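Long-range contacts in sulfoquinovosidase (Escherichia coli, PDB 5AEG), which hydrolyses sulfoquinovosyl diacylglycerides and simple sulfoquinovosides such as sulfoquinovosyl glycerol, releasing sulfoquinovose for breakdown as a source of carbon and sulfur: residues R52-I57 and E171-D176; S151-G156 and G471-D476. All coordinates share one frame; numbering follows the deposited sequence.

Contact 1: residues R52-I57 and E171-D176; sequences RGNFSI and ENAGGD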
ATOM      1  N   ARG A  52       5.959 -16.171 -11.841  1.00 29.12           N
ATOM      2  CA  ARG A  52       4.854 -16.349 -10.854  1.00 30.52           C
ATOM      3  C   ARG A  52       4.545 -15.085 -10.027  1.00 30.08           C
ATOM      4  O   ARG A  52       4.006 -15.147  -8.914  1.00 26.31           O
ATOM      5  CB  ARG A  52       5.105 -17.507  -9.961  1.00 40.06           C
ATOM      6  CG  ARG A  52       5.704 -18.664 -10.782  1.00 58.56           C
ATOM      7  CD  ARG A  52       6.041 -19.901  -9.973  1.00 71.35           C
ATOM      8  NE  ARG A  52       4.850 -20.656  -9.630  1.00 81.78           N
ATOM      9  CZ  ARG A  52       4.768 -21.585  -8.681  1.00 87.16           C
ATOM     10  NH1 ARG A  52       5.808 -21.917  -7.908  1.00 84.62           N
ATOM     11  NH2 ARG A  52       3.609 -22.176  -8.497  1.00 83.46           N
ATOM     12  N   GLY A  53       4.841 -13.934 -10.622  1.00 29.47           N
ATOM     13  CA  GLY A  53       4.548 -12.652  -9.935  1.00 28.73           C
ATOM     14  C   GLY A  53       5.744 -11.925  -9.501  1.00 24.65           C
ATOM     15  O   GLY A  53       5.619 -10.749  -9.156  1.00 22.37           O
ATOM     16  N   ASN A  54       6.901 -12.594  -9.518  1.00 20.58           N
ATOM     17  CA  ASN A  54       8.184 -11.971  -9.248  1.00 23.74           C
ATOM     18  C   ASN A  54       8.861 -11.382 -10.516  1.00 27.84           C
ATOM     19  O   ASN A  54      10.005 -11.766 -10.935  1.00 27.35           O
ATOM     20  CB  ASN A  54       9.108 -12.916  -8.542  1.00 23.83           C
ATOM     21  CG  ASN A  54       8.581 -13.346  -7.197  1.00 23.82           C
ATOM     22  OD1 ASN A  54       8.442 -12.573  -6.301  1.00 23.96           O
ATOM     23  ND2 ASN A  54       8.314 -14.600  -7.070  1.00 25.70           N
ATOM     24  N   PHE A  55       8.116 -10.442 -11.118  1.00 25.33           N
ATOM     25  CA  PHE A  55       8.362 -10.050 -12.477  1.00 26.38           C
ATOM     26  C   PHE A  55       9.770  -9.605 -12.720  1.00 26.25           C
ATOM     27  O   PHE A  55      10.318  -8.752 -12.008  1.00 25.81           O
ATOM     28  CB  PHE A  55       7.441  -8.890 -12.892  1.00 22.40           C
ATOM     29  CG  PHE A  55       6.061  -9.266 -13.147  1.00 21.18           C
ATOM     30  CD1 PHE A  55       5.100  -9.276 -12.138  1.00 23.90           C
ATOM     31  CD2 PHE A  55       5.641  -9.554 -14.451  1.00 24.69           C
ATOM     32  CE1 PHE A  55       3.814  -9.585 -12.379  1.00 25.47           C
ATOM     33  CE2 PHE A  55       4.338  -9.842 -14.702  1.00 21.74           C
ATOM     34  CZ  PHE A  55       3.388  -9.879 -13.687  1.00 23.53           C
ATOM     35  N   SER A  56      10.337 -10.106 -13.809  1.00 27.71           N
ATOM     36  CA  SER A  56      11.523  -9.492 -14.382  1.00 28.67           C
ATOM     37  C   SER A  56      11.059  -8.751 -15.632  1.00 28.86           C
ATOM     38  O   SER A  56      10.555  -9.353 -16.539  1.00 27.51           O
ATOM     39  CB  SER A  56      12.521 -10.559 -14.793  1.00 35.03           C
ATOM     40  OG  SER A  56      13.502  -9.961 -15.591  1.00 38.54           O
ATOM     41  N   ILE A  57      11.169  -7.451 -15.614  1.00 29.91           N
ATOM     42  CA  ILE A  57      10.599  -6.604 -16.674  1.00 27.76           C
ATOM     43  C   ILE A  57      11.663  -5.644 -17.117  1.00 30.97           C
ATOM     44  O   ILE A  57      12.183  -4.875 -16.355  1.00 27.68           O
ATOM     45  CB  ILE A  57       9.217  -5.981 -16.333  1.00 31.33           C
ATOM     46  CG1 ILE A  57       8.805  -4.991 -17.434  1.00 34.64           C
ATOM     47  CG2 ILE A  57       9.138  -5.372 -14.937  1.00 32.43           C
ATOM     48  CD1 ILE A  57       7.299  -4.816 -17.515  1.00 38.35           C
ATOM     49  N   GLU A 171      13.117 -18.771  -8.475  1.00 43.58           N
ATOM     50  CA  GLU A 171      12.011 -17.941  -9.029  1.00 43.19           C
ATOM     51  C   GLU A 171      12.093 -16.449  -8.809  1.00 32.29           C
ATOM     52  O   GLU A 171      11.088 -15.793  -8.779  1.00 29.02           O
ATOM     53  CB  GLU A 171      10.638 -18.461  -8.588  1.00 50.18           C
ATOM     54  CG  GLU A 171      10.370 -19.872  -9.097  1.00 60.75           C
ATOM     55  CD  GLU A 171       9.489 -19.958 -10.354  1.00 74.30           C
ATOM     56  OE1 GLU A 171       9.596 -19.134 -11.308  1.00 71.91           O
ATOM     57  OE2 GLU A 171       8.678 -20.909 -10.375  1.00 78.84           O
ATOM     58  N   ASN A 172      13.300 -15.940  -8.740  1.00 25.24           N
ATOM     59  CA  ASN A 172      13.582 -14.518  -8.814  1.00 24.72           C
ATOM     60  C   ASN A 172      12.800 -13.819  -7.700  1.00 24.27           C
ATOM     61  O   ASN A 172      12.302 -12.685  -7.886  1.00 25.53           O
ATOM     62  CB  ASN A 172      13.119 -13.955 -10.178  1.00 23.58           C
ATOM     63  CG  ASN A 172      13.734 -12.647 -10.469  1.00 26.15           C
ATOM     64  OD1 ASN A 172      14.922 -12.491 -10.261  1.00 29.01           O
ATOM     65  ND2 ASN A 172      12.973 -11.682 -10.980  1.00 28.77           N
ATOM     66  N   ALA A 173      12.694 -14.479  -6.548  1.00 23.42           N
ATOM     67  CA  ALA A 173      11.775 -14.001  -5.479  1.00 19.56           C
ATOM     68  C   ALA A 173      12.360 -13.033  -4.455  1.00 18.81           C
ATOM     69  O   ALA A 173      11.576 -12.547  -3.562  1.00 21.63           O
ATOM     70  CB  ALA A 173      11.129 -15.184  -4.790  1.00 21.79           C
ATOM     71  N   GLY A 174      13.639 -12.742  -4.539  1.00 19.46           N
ATOM     72  CA  GLY A 174      14.323 -11.890  -3.535  1.00 20.20           C
ATOM     73  C   GLY A 174      13.822 -10.443  -3.669  1.00 22.22           C
ATOM     74  O   GLY A 174      13.703  -9.725  -2.664  1.00 19.10           O
ATOM     75  N   GLY A 175      13.600  -9.989  -4.926  1.00 22.51           N
ATOM     76  CA  GLY A 175      13.224  -8.589  -5.165  1.00 20.14           C
ATOM     77  C   GLY A 175      14.335  -7.607  -4.941  1.00 21.91           C
ATOM     78  O   GLY A 175      15.525  -7.954  -4.849  1.00 19.63           O
ATOM     79  N   ASP A 176      13.937  -6.338  -4.903  1.00 20.77           N
ATOM     80  CA  ASP A 176      14.846  -5.243  -4.740  1.00 21.03           C
ATOM     81  C   ASP A 176      14.103  -4.055  -4.080  1.00 18.86           C
ATOM     82  O   ASP A 176      12.915  -4.129  -3.797  1.00 20.61           O
ATOM     83  CB  ASP A 176      15.467  -4.868  -6.095  1.00 23.80           C
ATOM     84  CG  ASP A 176      16.868  -4.306  -5.970  1.00 25.56           C
ATOM     85  OD1 ASP A 176      17.338  -3.898  -4.900  1.00 23.24           O
ATOM     86  OD2 ASP A 176      17.521  -4.277  -7.010  1.00 31.05           O
TER
HETATM   87  O   HOH W   1       8.867 -12.670  -3.714  1.00 24.26           O
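Asn-54 lies against the backbone of Glu-171, Asn-172 and Ala-173, and this is the tightly packed part of the contact. Its CB is 3.3 Å from the carbonyl O of Asn-172. Its amide reaches on to Ala-173, where ND2 is 3.7 Å from the methyl CB. The side chain gets there because CG stands anti to its own carbonyl carbon (chi1 -62°). Asn-172 answers from the other segment. Its ND2 donates to the backbone O of Asn-54 over 3.0 Å, with an N-H...O angle of 161°. The acceptor lies close to the amide plane of Asn-172, while the donor is tilted 27° from the carbonyl plane of Asn-54. One water extends the grip: it donates to Asn-54 OD1 and to the carbonyl O of Ala-173, at 2.6 and 2.7 Å.

Asn-54 is the centre of an inverse gamma turn. The turn leads into strand 56-74 of the galactose mutarotase-like N-terminal domain. The partner loop follows helix 162-169 of the same domain. Phe-55 turns its CB away from that loop, and its ring meets Trp-149 edge-to-face. The Asn-54 side chain is about 7 Å from that of Asp-472, the inferred proton donor.

The Arg-52 end is looser and open to solvent. The side chains of Arg-52 and Glu-171 cross at a slant. A salt bridge from Arg-52 NE to Glu-171 OE2 would be long, at 3.9 Å, and it is doubtful because the place of OE2 in the model is unsure.

Contact 2: residues S151-G156 and G471-D476; sequences SEQGVG and GDQNVD. With CA (calcium ion), chain D.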
ATOM      1  N   SER A 151       3.785  -5.970  -8.411  1.00 19.62           N
ATOM      2  CA  SER A 151       4.369  -7.300  -8.375  1.00 21.68           C
ATOM      3  C   SER A 151       4.397  -7.832  -6.958  1.00 21.77           C
ATOM      4  O   SER A 151       3.989  -7.135  -6.003  1.00 17.54           O
ATOM      5  CB  SER A 151       5.797  -7.335  -8.917  1.00 21.26           C
ATOM      6  OG  SER A 151       6.847  -6.826  -8.046  1.00 19.54           O
ATOM      7  N   GLU A 152       4.837  -9.080  -6.822  1.00 20.32           N
ATOM      8  CA  GLU A 152       5.221  -9.515  -5.459  1.00 19.40           C
ATOM      9  C   GLU A 152       6.252  -8.550  -4.939  1.00 17.29           C
ATOM     10  O   GLU A 152       7.091  -7.953  -5.645  1.00 19.65           O
ATOM     11  CB  GLU A 152       5.748 -10.919  -5.390  1.00 22.19           C
ATOM     12  CG  GLU A 152       4.788 -11.982  -5.943  1.00 24.98           C
ATOM     13  CD  GLU A 152       3.409 -11.809  -5.406  1.00 28.14           C
ATOM     14  OE1 GLU A 152       3.314 -11.691  -4.137  1.00 28.79           O
ATOM     15  OE2 GLU A 152       2.425 -11.728  -6.227  1.00 25.94           O
ATOM     16  N   GLN A 153       6.235  -8.384  -3.622  1.00 18.46           N
ATOM     17  CA  GLN A 153       7.024  -7.357  -2.991  1.00 16.76           C
ATOM     18  C   GLN A 153       8.516  -7.764  -2.698  1.00 19.44           C
ATOM     19  O   GLN A 153       9.370  -6.920  -2.453  1.00 17.61           O
ATOM     20  CB  GLN A 153       6.259  -7.061  -1.679  1.00 19.64           C
ATOM     21  CG  GLN A 153       6.753  -5.822  -0.913  1.00 20.32           C
ATOM     22  CD  GLN A 153       7.384  -6.202   0.378  1.00 23.12           C
ATOM     23  OE1 GLN A 153       7.694  -7.365   0.618  1.00 20.18           O
ATOM     24  NE2 GLN A 153       7.567  -5.227   1.236  1.00 22.10           N
ATOM     25  N   GLY A 154       8.811  -9.065  -2.773  1.00 18.80           N
ATOM     26  CA  GLY A 154      10.128  -9.554  -2.576  1.00 19.03           C
ATOM     27  C   GLY A 154      10.285 -10.225  -1.224  1.00 19.29           C
ATOM     28  O   GLY A 154       9.593  -9.891  -0.280  1.00 17.30           O
ATOM     29  N   VAL A 155      11.214 -11.180  -1.116  1.00 20.34           N
ATOM     30  CA  VAL A 155      11.548 -11.791   0.203  1.00 19.49           C
ATOM     31  C   VAL A 155      12.994 -11.437   0.446  1.00 23.17           C
ATOM     32  O   VAL A 155      13.945 -11.950  -0.208  1.00 20.45           O
ATOM     33  CB  VAL A 155      11.362 -13.329   0.094  1.00 20.27           C
ATOM     34  CG1 VAL A 155      11.913 -14.052   1.319  1.00 18.00           C
ATOM     35  CG2 VAL A 155       9.915 -13.669  -0.304  1.00 18.98           C
ATOM     36  N   GLY A 156      13.223 -10.556   1.414  1.00 20.32           N
ATOM     37  CA  GLY A 156      14.552  -9.984   1.652  1.00 17.85           C
ATOM     38  C   GLY A 156      14.745  -8.588   1.043  1.00 17.64           C
ATOM     39  O   GLY A 156      15.154  -7.663   1.726  1.00 18.15           O
ATOM     40  N   GLY A 471       1.255  -6.198   3.733  1.00 18.23           N
ATOM     41  CA  GLY A 471       1.624  -7.385   2.999  1.00 19.61           C
ATOM     42  C   GLY A 471       2.620  -8.237   3.757  1.00 20.51           C
ATOM     43  O   GLY A 471       2.599  -8.218   4.962  1.00 18.84           O
ATOM     44  N   ASP A 472       3.527  -8.876   3.011  1.00 18.18           N
ATOM     45  CA  ASP A 472       4.473  -9.927   3.557  1.00 20.00           C
ATOM     46  C   ASP A 472       5.738  -9.297   3.992  1.00 19.96           C
ATOM     47  O   ASP A 472       6.556  -8.961   3.180  1.00 19.43           O
ATOM     48  CB  ASP A 472       4.830 -11.029   2.521  1.00 22.83           C
ATOM     49  CG  ASP A 472       5.408 -10.445   1.124  1.00 25.52           C
ATOM     50  OD1 ASP A 472       4.474  -9.814   0.505  1.00 26.83           O
ATOM     51  OD2 ASP A 472       6.678 -10.537   0.650  1.00 24.61           O
ATOM     52  N   GLN A 473       5.915  -9.122   5.328  1.00 17.90           N
ATOM     53  CA  GLN A 473       7.234  -8.913   5.871  1.00 17.20           C
ATOM     54  C   GLN A 473       7.838 -10.284   6.254  1.00 16.98           C
ATOM     55  O   GLN A 473       7.122 -11.211   6.580  1.00 16.02           O
ATOM     56  CB  GLN A 473       7.190  -8.082   7.212  1.00 16.20           C
ATOM     57  CG  GLN A 473       7.074  -6.598   6.913  1.00 17.97           C
ATOM     58  CD  GLN A 473       5.698  -6.237   6.455  1.00 16.05           C
ATOM     59  OE1 GLN A 473       4.740  -6.403   7.199  1.00 18.62           O
ATOM     60  NE2 GLN A 473       5.567  -5.772   5.208  1.00 18.19           N
ATOM     61  N   ASN A 474       9.138 -10.372   6.183  1.00 16.73           N
ATOM     62  CA  ASN A 474       9.829 -11.467   6.807  1.00 17.09           C
ATOM     63  C   ASN A 474       9.566 -11.462   8.314  1.00 18.34           C
ATOM     64  O   ASN A 474       9.430 -10.389   8.917  1.00 18.23           O
ATOM     65  CB  ASN A 474      11.323 -11.361   6.587  1.00 18.35           C
ATOM     66  CG  ASN A 474      11.762 -11.653   5.100  1.00 17.99           C
ATOM     67  OD1 ASN A 474      10.981 -12.105   4.269  1.00 18.19           O
ATOM     68  ND2 ASN A 474      13.004 -11.332   4.791  1.00 18.82           N
ATOM     69  N   VAL A 475       9.705 -12.632   8.932  1.00 17.84           N
ATOM     70  CA  VAL A 475       9.747 -12.724  10.408  1.00 17.99           C
ATOM     71  C   VAL A 475      11.158 -12.440  10.897  1.00 20.76           C
ATOM     72  O   VAL A 475      11.768 -13.254  11.593  1.00 18.86           O
ATOM     73  CB  VAL A 475       9.161 -14.076  10.899  1.00 19.20           C
ATOM     74  CG1 VAL A 475       7.675 -14.139  10.565  1.00 18.30           C
ATOM     75  CG2 VAL A 475       9.903 -15.315  10.397  1.00 21.32           C
ATOM     76  N   ASP A 476      11.699 -11.267  10.526  1.00 18.76           N
ATOM     77  CA  ASP A 476      13.077 -10.889  10.814  1.00 19.04           C
ATOM     78  C   ASP A 476      13.118  -9.455  11.178  1.00 18.85           C
ATOM     79  O   ASP A 476      12.051  -8.774  11.248  1.00 19.29           O
ATOM     80  CB  ASP A 476      14.104 -11.319   9.725  1.00 19.47           C
ATOM     81  CG  ASP A 476      14.109 -10.455   8.453  1.00 21.28           C
ATOM     82  OD1 ASP A 476      13.551  -9.300   8.398  1.00 20.99           O
ATOM     83  OD2 ASP A 476      14.723 -10.939   7.474  1.00 20.99           O
TER
HETATM   84 CA    CA D1680       8.433  -9.298   1.726  1.00 18.04          CA
HETATM   85  O   HOH W   2       4.181  -9.672  -2.167  1.00 25.07           O
HETATM   86  O   HOH W   3       7.058 -11.422  -2.122  1.00 19.24           O
HETATM   87  O   HOH W   4       8.760 -11.339   2.920  1.00 18.24           O
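Asp-472 and Gly-154 meet at a calcium ion that joins the two loops. Asp-472 grips it twice, through its carbonyl O and through OD2, each at 2.4 Å. The carbonyl O of Gly-154 binds at the same distance. The side chain of Gln-153 and one water are also ligands. Asp-481 completes the site with both carboxylate oxygens, giving seven ligand atoms. Gly-154 O and Asp-472 OD2 are only 3.1 Å apart; they are not hydrogen-bonded but share the metal.

The first torsion of Asp-472 fits its double grip on the ion. CG sits between the backbone N and the carbonyl carbon (chi1 54°), which lets OD2 and the main-chain O reach the same ion. Its other oxygen, OD1, accepts from a second water at 2.7 Å. That water also donates to Glu-152 OE1 and takes the N-H of Gln-153. A third water connects Gly-154 N to Asp-472 OD2. The metal bonds and the waters on OD1 and OD2 probably help to place Asp-472, the inferred proton donor. Glu-152 is itself held by a salt bridge to Arg-455.

Further along the loop, Asn-474 OD1 accepts from the calcium-bound water at 2.7 Å. Its ND2 donates to Asp-476 OD2 over 3.2 Å, from above the carboxylate plane. Val-155 CG1 packs 3.7 Å from Asn-474 OD1, the two side chains crossing at about a right angle.

Segment 151-156 follows strand 145-148 and leads toward helix 162-169, whose Val-163 touches both Val-155 and Asn-474. Segment 471-476 follows barrel strand 468-469 and runs on toward helix 486-495.

From the N terminus the chain passes 52-57, 151-156, 171-176 and 471-476 in turn, so the two contacts cross rather than nest. Contact 1 closes a loop of 113 residues, much of it strand, inside the N-terminal domain. Contact 2 closes one of 314 residues and ties that domain to the TIM barrel. The contacts also touch each other. Gly-53 O probably accepts a hydrogen bond from Glu-152 N (3.0 Å), and Ala-173 O probably accepts one from Val-155 N (2.8 Å). Segment 151-156 is thus joined to both segments of contact 1 and to the barrel loop 471-476.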